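Local coordinates for ribonuclease P protein component 3 (Thermococcus kodakarensis KOD1, PDB 3WYZ) that probably forms part of archaeal ribonuclease P, which matures tRNA by cutting the 5' leader from its precursors, at residues 87-99 with 107-121. Numbering follows the deposited sequence.
Sequences ALLYVQGGDMRIN and VDALISPWFGRKDPG
V91 and I111 illustrate how neighbouring parallel strands lock in register: I111 N donates to V91 O at 2.9 Å, nearly straight, while V91 N reaches A109 O and G93 N reaches I111 O. At the start of strand 88-92 a side chain takes over: D108 OD2 receives L89 N at 2.8 Å through its anti lone pair. Packing is tight here, V107 CG2 pressing on L89 CG at 3.4 Å, with V91 CG2 beside it. On the other sheet face A109 CB and I111 CD1 meet the Y90 ring, whose hydroxyl bonds to M16 O. Beyond the strands, N99 joins the two loops. Its first torsion (chi1 -72°, CG beside the backbone N) turns the amide toward the neighbouring loop, where ND2 donates to P113 O and, at 2.9 Å, to G121 O, while OD1 accepts G94 N. G93 has no side chain, and a CB there would collide with P113 CA and S112 O. The outer loops are looser and more open to solvent, F115 being exposed and edging its ring towards G93 O. There R117, bent at chi3 (63°), sends NH1 to G94 O at 2.8 Å within its guanidinium plane, M96 CG lies over one face, and NE and NH2 grip D119 OD1 side-on in a salt bridge. With an alanine here, G94 O would probably lose this donor and D119 its charge partner, and the loop would be freer to shift. Helix 96-104, with D95 at its N-cap position, links the paired strands, completing a beta-alpha-beta unit of the TIM barrel-like fold.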
ATOM      1  N   ALA A  87       1.168  -3.934  14.131  1.00 61.43           N
ATOM      2  CA  ALA A  87       1.188  -4.127  12.686  1.00 56.67           C
ATOM      3  C   ALA A  87       0.857  -2.818  11.991  1.00 53.18           C
ATOM      4  O   ALA A  87       0.166  -1.964  12.556  1.00 51.06           O
ATOM      5  CB  ALA A  87       0.188  -5.202  12.278  1.00 57.05           C
ATOM      6  N   LEU A  88       1.351  -2.664  10.765  1.00 49.97           N
ATOM      7  CA  LEU A  88       0.934  -1.556   9.921  1.00 47.55           C
ATOM      8  C   LEU A  88      -0.497  -1.816   9.501  1.00 47.25           C
ATOM      9  O   LEU A  88      -0.861  -2.947   9.180  1.00 45.69           O
ATOM     10  CB  LEU A  88       1.803  -1.435   8.672  1.00 47.44           C
ATOM     11  CG  LEU A  88       3.288  -1.189   8.891  1.00 47.79           C
ATOM     12  CD1 LEU A  88       4.013  -1.152   7.562  1.00 48.17           C
ATOM     13  CD2 LEU A  88       3.558   0.078   9.688  1.00 47.90           C
ATOM     14  N   LEU A  89      -1.310  -0.766   9.500  1.00 47.71           N
ATOM     15  CA  LEU A  89      -2.689  -0.880   9.071  1.00 47.62           C
ATOM     16  C   LEU A  89      -2.824  -0.329   7.656  1.00 46.38           C
ATOM     17  O   LEU A  89      -2.740   0.879   7.444  1.00 45.62           O
ATOM     18  CB  LEU A  89      -3.614  -0.141  10.044  1.00 48.52           C
ATOM     19  CG  LEU A  89      -5.122  -0.381   9.883  1.00 49.69           C
ATOM     20  CD1 LEU A  89      -5.460  -1.851  10.052  1.00 48.63           C
ATOM     21  CD2 LEU A  89      -5.910   0.459  10.884  1.00 50.24           C
ATOM     22  N   TYR A  90      -3.002  -1.227   6.694  1.00 43.66           N
ATOM     23  CA  TYR A  90      -3.336  -0.844   5.328  1.00 44.78           C
ATOM     24  C   TYR A  90      -4.837  -0.977   5.110  1.00 44.92           C
ATOM     25  O   TYR A  90      -5.505  -1.747   5.797  1.00 45.12           O
ATOM     26  CB  TYR A  90      -2.627  -1.732   4.305  1.00 43.57           C
ATOM     27  CG  TYR A  90      -1.116  -1.691   4.305  1.00 42.75           C
ATOM     28  CD1 TYR A  90      -0.407  -0.610   4.834  1.00 43.00           C
ATOM     29  CD2 TYR A  90      -0.395  -2.721   3.720  1.00 40.30           C
ATOM     30  CE1 TYR A  90       0.976  -0.582   4.811  1.00 41.71           C
ATOM     31  CE2 TYR A  90       0.980  -2.697   3.685  1.00 40.87           C
ATOM     32  CZ  TYR A  90       1.663  -1.630   4.234  1.00 42.17           C
ATOM     33  OH  TYR A  90       3.036  -1.625   4.193  1.00 41.61           O
ATOM     34  N   VAL A  91      -5.355  -0.220   4.146  1.00 46.33           N
ATOM     35  CA  VAL A  91      -6.741  -0.342   3.714  1.00 45.24           C
ATOM     36  C   VAL A  91      -6.776  -0.437   2.195  1.00 45.45           C
ATOM     37  O   VAL A  91      -6.133   0.344   1.504  1.00 45.04           O
ATOM     38  CB  VAL A  91      -7.601   0.848   4.186  1.00 45.83           C
ATOM     39  CG1 VAL A  91      -9.021   0.753   3.628  1.00 45.38           C
ATOM     40  CG2 VAL A  91      -7.635   0.910   5.702  1.00 45.23           C
ATOM     41  N   GLN A  92      -7.530  -1.411   1.694  1.00 47.88           N
ATOM     42  CA  GLN A  92      -7.746  -1.584   0.267  1.00 50.29           C
ATOM     43  C   GLN A  92      -8.657  -0.472  -0.245  1.00 50.58           C
ATOM     44  O   GLN A  92      -9.774  -0.303   0.250  1.00 50.71           O
ATOM     45  CB  GLN A  92      -8.395  -2.945   0.007  1.00 52.89           C
ATOM     46  CG  GLN A  92      -8.674  -3.283  -1.452  1.00 55.93           C
ATOM     47  CD  GLN A  92      -7.516  -3.998  -2.114  1.00 59.39           C
ATOM     48  OE1 GLN A  92      -6.499  -3.383  -2.431  1.00 66.28           O
ATOM     49  NE2 GLN A  92      -7.661  -5.304  -2.327  1.00 59.71           N
ATOM     50  N   GLY A  93      -8.169   0.278  -1.235  1.00 49.46           N
ATOM     51  CA  GLY A  93      -8.949   1.325  -1.874  1.00 48.02           C
ATOM     52  C   GLY A  93      -9.934   0.766  -2.884  1.00 48.58           C
ATOM     53  O   GLY A  93      -9.892  -0.415  -3.204  1.00 48.05           O
ATOM     54  N   GLY A  94     -10.822   1.621  -3.385  1.00 50.22           N
ATOM     55  CA  GLY A  94     -11.804   1.222  -4.388  1.00 53.40           C
ATOM     56  C   GLY A  94     -13.202   1.756  -4.138  1.00 55.40           C
ATOM     57  O   GLY A  94     -13.924   2.087  -5.084  1.00 58.42           O
ATOM     58  N   ASP A  95     -13.595   1.805  -2.867  1.00 57.02           N
ATOM     59  CA  ASP A  95     -14.865   2.397  -2.471  1.00 58.90           C
ATOM     60  C   ASP A  95     -14.576   3.795  -1.938  1.00 58.98           C
ATOM     61  O   ASP A  95     -13.625   3.991  -1.177  1.00 55.88           O
ATOM     62  CB  ASP A  95     -15.546   1.526  -1.410  1.00 64.18           C
ATOM     63  CG  ASP A  95     -16.936   2.030  -1.013  1.00 68.40           C
ATOM     64  OD1 ASP A  95     -17.500   2.920  -1.687  1.00 74.36           O
ATOM     65  OD2 ASP A  95     -17.476   1.517  -0.015  1.00 72.75           O
ATOM     66  N   MET A  96     -15.390   4.765  -2.344  1.00 58.74           N
ATOM     67  CA  MET A  96     -15.147   6.158  -1.989  1.00 61.88           C
ATOM     68  C   MET A  96     -15.355   6.455  -0.507  1.00 61.49           C
ATOM     69  O   MET A  96     -14.631   7.277   0.066  1.00 62.22           O
ATOM     70  CB  MET A  96     -16.005   7.089  -2.845  1.00 63.99           C
ATOM     71  CG  MET A  96     -15.380   7.417  -4.190  1.00 67.14           C
ATOM     72  SD  MET A  96     -13.786   8.256  -4.049  1.00 71.70           S
ATOM     73  CE  MET A  96     -13.866   9.326  -5.484  1.00 75.43           C
ATOM     74  N   ARG A  97     -16.341   5.799   0.108  1.00 63.68           N
ATOM     75  CA  ARG A  97     -16.543   5.885   1.558  1.00 63.32           C
ATOM     76  C   ARG A  97     -15.347   5.304   2.316  1.00 58.41           C
ATOM     77  O   ARG A  97     -14.951   5.823   3.365  1.00 56.18           O
ATOM     78  CB  ARG A  97     -17.811   5.136   1.980  1.00 69.11           C
ATOM     79  CG  ARG A  97     -19.103   5.801   1.546  1.00 76.01           C
ATOM     80  CD  ARG A  97     -20.319   5.138   2.182  1.00 79.39           C
ATOM     81  NE  ARG A  97     -21.551   5.853   1.855  1.00 85.13           N
ATOM     82  CZ  ARG A  97     -22.766   5.524   2.295  1.00 91.26           C
ATOM     83  NH1 ARG A  97     -22.943   4.475   3.096  1.00 93.74           N
ATOM     84  NH2 ARG A  97     -23.816   6.254   1.929  1.00 92.11           N
ATOM     85  N   ILE A  98     -14.787   4.223   1.777  1.00 54.28           N
ATOM     86  CA  ILE A  98     -13.632   3.557   2.374  1.00 53.79           C
ATOM     87  C   ILE A  98     -12.378   4.393   2.191  1.00 50.59           C
ATOM     88  O   ILE A  98     -11.630   4.598   3.146  1.00 48.96           O
ATOM     89  CB  ILE A  98     -13.420   2.148   1.780  1.00 53.99           C
ATOM     90  CG1 ILE A  98     -14.622   1.250   2.116  1.00 55.12           C
ATOM     91  CG2 ILE A  98     -12.120   1.524   2.279  1.00 53.80           C
ATOM     92  CD1 ILE A  98     -14.881   1.043   3.596  1.00 54.64           C
ATOM     93  N   ASN A  99     -12.163   4.875   0.970  1.00 48.80           N
ATOM     94  CA  ASN A  99     -11.045   5.765   0.681  1.00 48.00           C
ATOM     95  C   ASN A  99     -11.011   6.958   1.635  1.00 48.60           C
ATOM     96  O   ASN A  99      -9.956   7.302   2.152  1.00 48.40           O
ATOM     97  CB  ASN A  99     -11.103   6.271  -0.767  1.00 47.85           C
ATOM     98  CG  ASN A  99     -10.753   5.202  -1.782  1.00 45.85           C
ATOM     99  OD1 ASN A  99     -10.541   4.051  -1.434  1.00 46.34           O
ATOM    100  ND2 ASN A  99     -10.706   5.581  -3.050  1.00 46.04           N
ATOM    101  N   VAL A 107      -4.824   6.143   9.004  1.00 49.01           N
ATOM    102  CA  VAL A 107      -4.280   4.822   8.740  1.00 49.64           C
ATOM    103  C   VAL A 107      -2.889   4.969   8.104  1.00 47.49           C
ATOM    104  O   VAL A 107      -2.565   6.022   7.542  1.00 44.91           O
ATOM    105  CB  VAL A 107      -5.255   4.020   7.835  1.00 50.09           C
ATOM    106  CG1 VAL A 107      -4.959   4.210   6.352  1.00 49.38           C
ATOM    107  CG2 VAL A 107      -5.238   2.561   8.198  1.00 52.05           C
ATOM    108  N   ASP A 108      -2.064   3.928   8.203  1.00 47.23           N
ATOM    109  CA  ASP A 108      -0.690   3.983   7.678  1.00 45.27           C
ATOM    110  C   ASP A 108      -0.673   4.200   6.167  1.00 44.53           C
ATOM    111  O   ASP A 108       0.100   5.009   5.662  1.00 42.52           O
ATOM    112  CB  ASP A 108       0.090   2.710   8.031  1.00 46.06           C
ATOM    113  CG  ASP A 108       0.375   2.591   9.524  1.00 47.03           C
ATOM    114  OD1 ASP A 108       1.103   3.458  10.058  1.00 45.25           O
ATOM    115  OD2 ASP A 108      -0.132   1.638  10.165  1.00 47.03           O
ATOM    116  N   ALA A 109      -1.519   3.474   5.442  1.00 42.59           N
ATOM    117  CA  ALA A 109      -1.562   3.615   3.989  1.00 41.56           C
ATOM    118  C   ALA A 109      -2.897   3.223   3.389  1.00 40.39           C
ATOM    119  O   ALA A 109      -3.560   2.306   3.871  1.00 38.98           O
ATOM    120  CB  ALA A 109      -0.456   2.793   3.348  1.00 41.55           C
ATOM    121  N   LEU A 110      -3.268   3.934   2.328  1.00 39.21           N
ATOM    122  CA  LEU A 110      -4.384   3.570   1.475  1.00 41.58           C
ATOM    123  C   LEU A 110      -3.804   2.977   0.200  1.00 42.71           C
ATOM    124  O   LEU A 110      -3.095   3.662  -0.535  1.00 42.29           O
ATOM    125  CB  LEU A 110      -5.227   4.802   1.143  1.00 42.91           C
ATOM    126  CG  LEU A 110      -6.461   4.593   0.263  1.00 43.24           C
ATOM    127  CD1 LEU A 110      -7.455   3.677   0.956  1.00 44.70           C
ATOM    128  CD2 LEU A 110      -7.106   5.930  -0.086  1.00 42.41           C
ATOM    129  N   ILE A 111      -4.098   1.703  -0.046  1.00 41.86           N
ATOM    130  CA  ILE A 111      -3.546   0.987  -1.185  1.00 40.36           C
ATOM    131  C   ILE A 111      -4.506   1.072  -2.363  1.00 41.56           C
ATOM    132  O   ILE A 111      -5.660   0.651  -2.253  1.00 41.57           O
ATOM    133  CB  ILE A 111      -3.298  -0.502  -0.856  1.00 39.25           C
ATOM    134  CG1 ILE A 111      -2.475  -0.664   0.429  1.00 38.76           C
ATOM    135  CG2 ILE A 111      -2.598  -1.199  -2.015  1.00 39.63           C
ATOM    136  CD1 ILE A 111      -1.111   0.002   0.413  1.00 39.02           C
ATOM    137  N   SER A 112      -4.021   1.630  -3.476  1.00 42.62           N
ATOM    138  CA  SER A 112      -4.755   1.665  -4.745  1.00 42.89           C
ATOM    139  C   SER A 112      -6.197   2.174  -4.615  1.00 42.79           C
ATOM    140  O   SER A 112      -7.134   1.388  -4.691  1.00 41.03           O
ATOM    141  CB  SER A 112      -4.763   0.272  -5.378  1.00 42.88           C
ATOM    142  OG  SER A 112      -3.453  -0.145  -5.694  1.00 41.70           O
ATOM    143  N   PRO A 113      -6.378   3.493  -4.429  1.00 43.26           N
ATOM    144  CA  PRO A 113      -7.728   4.060  -4.310  1.00 43.25           C
ATOM    145  C   PRO A 113      -8.579   3.880  -5.565  1.00 43.31           C
ATOM    146  O   PRO A 113      -9.808   3.921  -5.483  1.00 43.17           O
ATOM    147  CB  PRO A 113      -7.469   5.553  -4.036  1.00 45.10           C
ATOM    148  CG  PRO A 113      -6.053   5.795  -4.452  1.00 44.40           C
ATOM    149  CD  PRO A 113      -5.331   4.506  -4.222  1.00 43.41           C
ATOM    150  N   TRP A 114      -7.916   3.685  -6.704  1.00 41.94           N
ATOM    151  CA  TRP A 114      -8.567   3.451  -7.997  1.00 42.65           C
ATOM    152  C   TRP A 114      -9.078   2.016  -8.175  1.00 45.02           C
ATOM    153  O   TRP A 114      -9.829   1.740  -9.109  1.00 46.94           O
ATOM    154  CB  TRP A 114      -7.589   3.767  -9.148  1.00 41.82           C
ATOM    155  CG  TRP A 114      -6.297   3.012  -9.036  1.00 42.82           C
ATOM    156  CD1 TRP A 114      -6.044   1.736  -9.461  1.00 42.69           C
ATOM    157  CD2 TRP A 114      -5.086   3.477  -8.425  1.00 42.72           C
ATOM    158  NE1 TRP A 114      -4.752   1.383  -9.154  1.00 42.44           N
ATOM    159  CE2 TRP A 114      -4.144   2.431  -8.512  1.00 42.21           C
ATOM    160  CE3 TRP A 114      -4.709   4.678  -7.812  1.00 42.92           C
ATOM    161  CZ2 TRP A 114      -2.851   2.550  -8.012  1.00 43.58           C
ATOM    162  CZ3 TRP A 114      -3.421   4.794  -7.309  1.00 43.60           C
ATOM    163  CH2 TRP A 114      -2.508   3.735  -7.411  1.00 43.29           C
ATOM    164  N   PHE A 115      -8.658   1.103  -7.302  1.00 47.89           N
ATOM    165  CA  PHE A 115      -8.880  -0.334  -7.494  1.00 49.91           C
ATOM    166  C   PHE A 115     -10.342  -0.680  -7.793  1.00 50.16           C
ATOM    167  O   PHE A 115     -11.223  -0.448  -6.976  1.00 50.73           O
ATOM    168  CB  PHE A 115      -8.392  -1.111  -6.258  1.00 50.86           C
ATOM    169  CG  PHE A 115      -8.499  -2.605  -6.392  1.00 51.59           C
ATOM    170  CD1 PHE A 115      -7.653  -3.300  -7.240  1.00 52.53           C
ATOM    171  CD2 PHE A 115      -9.441  -3.318  -5.660  1.00 54.83           C
ATOM    172  CE1 PHE A 115      -7.747  -4.683  -7.363  1.00 55.30           C
ATOM    173  CE2 PHE A 115      -9.536  -4.701  -5.775  1.00 55.64           C
ATOM    174  CZ  PHE A 115      -8.689  -5.384  -6.632  1.00 54.15           C
ATOM    175  N   GLY A 116     -10.584  -1.229  -8.978  1.00 53.75           N
ATOM    176  CA  GLY A 116     -11.927  -1.646  -9.385  1.00 55.88           C
ATOM    177  C   GLY A 116     -12.863  -0.493  -9.704  1.00 55.88           C
ATOM    178  O   GLY A 116     -14.063  -0.587  -9.464  1.00 56.98           O
ATOM    179  N   ARG A 117     -12.317   0.589 -10.255  1.00 56.15           N
ATOM    180  CA  ARG A 117     -13.104   1.782 -10.574  1.00 54.14           C
ATOM    181  C   ARG A 117     -12.875   2.233 -12.010  1.00 53.30           C
ATOM    182  O   ARG A 117     -11.984   1.729 -12.704  1.00 48.82           O
ATOM    183  CB  ARG A 117     -12.731   2.938  -9.642  1.00 54.64           C
ATOM    184  CG  ARG A 117     -12.897   2.659  -8.158  1.00 55.18           C
ATOM    185  CD  ARG A 117     -12.508   3.886  -7.340  1.00 54.98           C
ATOM    186  NE  ARG A 117     -13.379   5.030  -7.604  1.00 54.22           N
ATOM    187  CZ  ARG A 117     -14.616   5.166  -7.131  1.00 53.59           C
ATOM    188  NH1 ARG A 117     -15.160   4.241  -6.348  1.00 55.28           N
ATOM    189  NH2 ARG A 117     -15.316   6.245  -7.438  1.00 54.08           N
ATOM    190  N   LYS A 118     -13.688   3.196 -12.437  1.00 52.82           N
ATOM    191  CA  LYS A 118     -13.499   3.868 -13.721  1.00 51.99           C
ATOM    192  C   LYS A 118     -13.009   5.299 -13.508  1.00 47.65           C
ATOM    193  O   LYS A 118     -13.173   6.144 -14.376  1.00 45.14           O
ATOM    194  CB  LYS A 118     -14.796   3.847 -14.541  1.00 53.83           C
ATOM    195  CG  LYS A 118     -15.182   2.466 -15.051  1.00 55.90           C
ATOM    196  CD  LYS A 118     -16.126   1.744 -14.100  1.00 59.57           C
ATOM    197  CE  LYS A 118     -17.577   2.173 -14.292  1.00 61.74           C
ATOM    198  NZ  LYS A 118     -18.166   1.693 -15.577  1.00 63.29           N
ATOM    199  N   ASP A 119     -12.386   5.547 -12.355  1.00 47.99           N
ATOM    200  CA  ASP A 119     -11.814   6.853 -12.022  1.00 48.30           C
ATOM    201  C   ASP A 119     -10.757   6.698 -10.905  1.00 47.54           C
ATOM    202  O   ASP A 119     -10.681   5.644 -10.267  1.00 46.64           O
ATOM    203  CB  ASP A 119     -12.923   7.834 -11.602  1.00 48.89           C
ATOM    204  CG  ASP A 119     -13.631   7.415 -10.320  1.00 49.48           C
ATOM    205  OD1 ASP A 119     -13.022   7.497  -9.225  1.00 49.12           O
ATOM    206  OD2 ASP A 119     -14.813   7.023 -10.407  1.00 49.44           O
ATOM    207  N   PRO A 120      -9.939   7.744 -10.668  1.00 46.52           N
ATOM    208  CA  PRO A 120      -8.842   7.652  -9.686  1.00 45.72           C
ATOM    209  C   PRO A 120      -9.249   7.306  -8.256  1.00 43.65           C
ATOM    210  O   PRO A 120      -8.466   6.694  -7.530  1.00 46.32           O
ATOM    211  CB  PRO A 120      -8.229   9.054  -9.717  1.00 45.61           C
ATOM    212  CG  PRO A 120      -8.566   9.586 -11.053  1.00 46.03           C
ATOM    213  CD  PRO A 120      -9.901   9.018 -11.414  1.00 45.33           C
ATOM    214  N   GLY A 121     -10.450   7.703  -7.853  1.00 44.45           N
ATOM    215  CA  GLY A 121     -10.902   7.500  -6.479  1.00 44.26           C
ATOM    216  C   GLY A 121     -10.135   8.385  -5.519  1.00 43.98           C
ATOM    217  O   GLY A 121      -9.985   8.072  -4.339  1.00 44.45           O
TER
HETATM  218  O   HOH W   1     -17.688   4.408  -4.187  1.00 56.35           O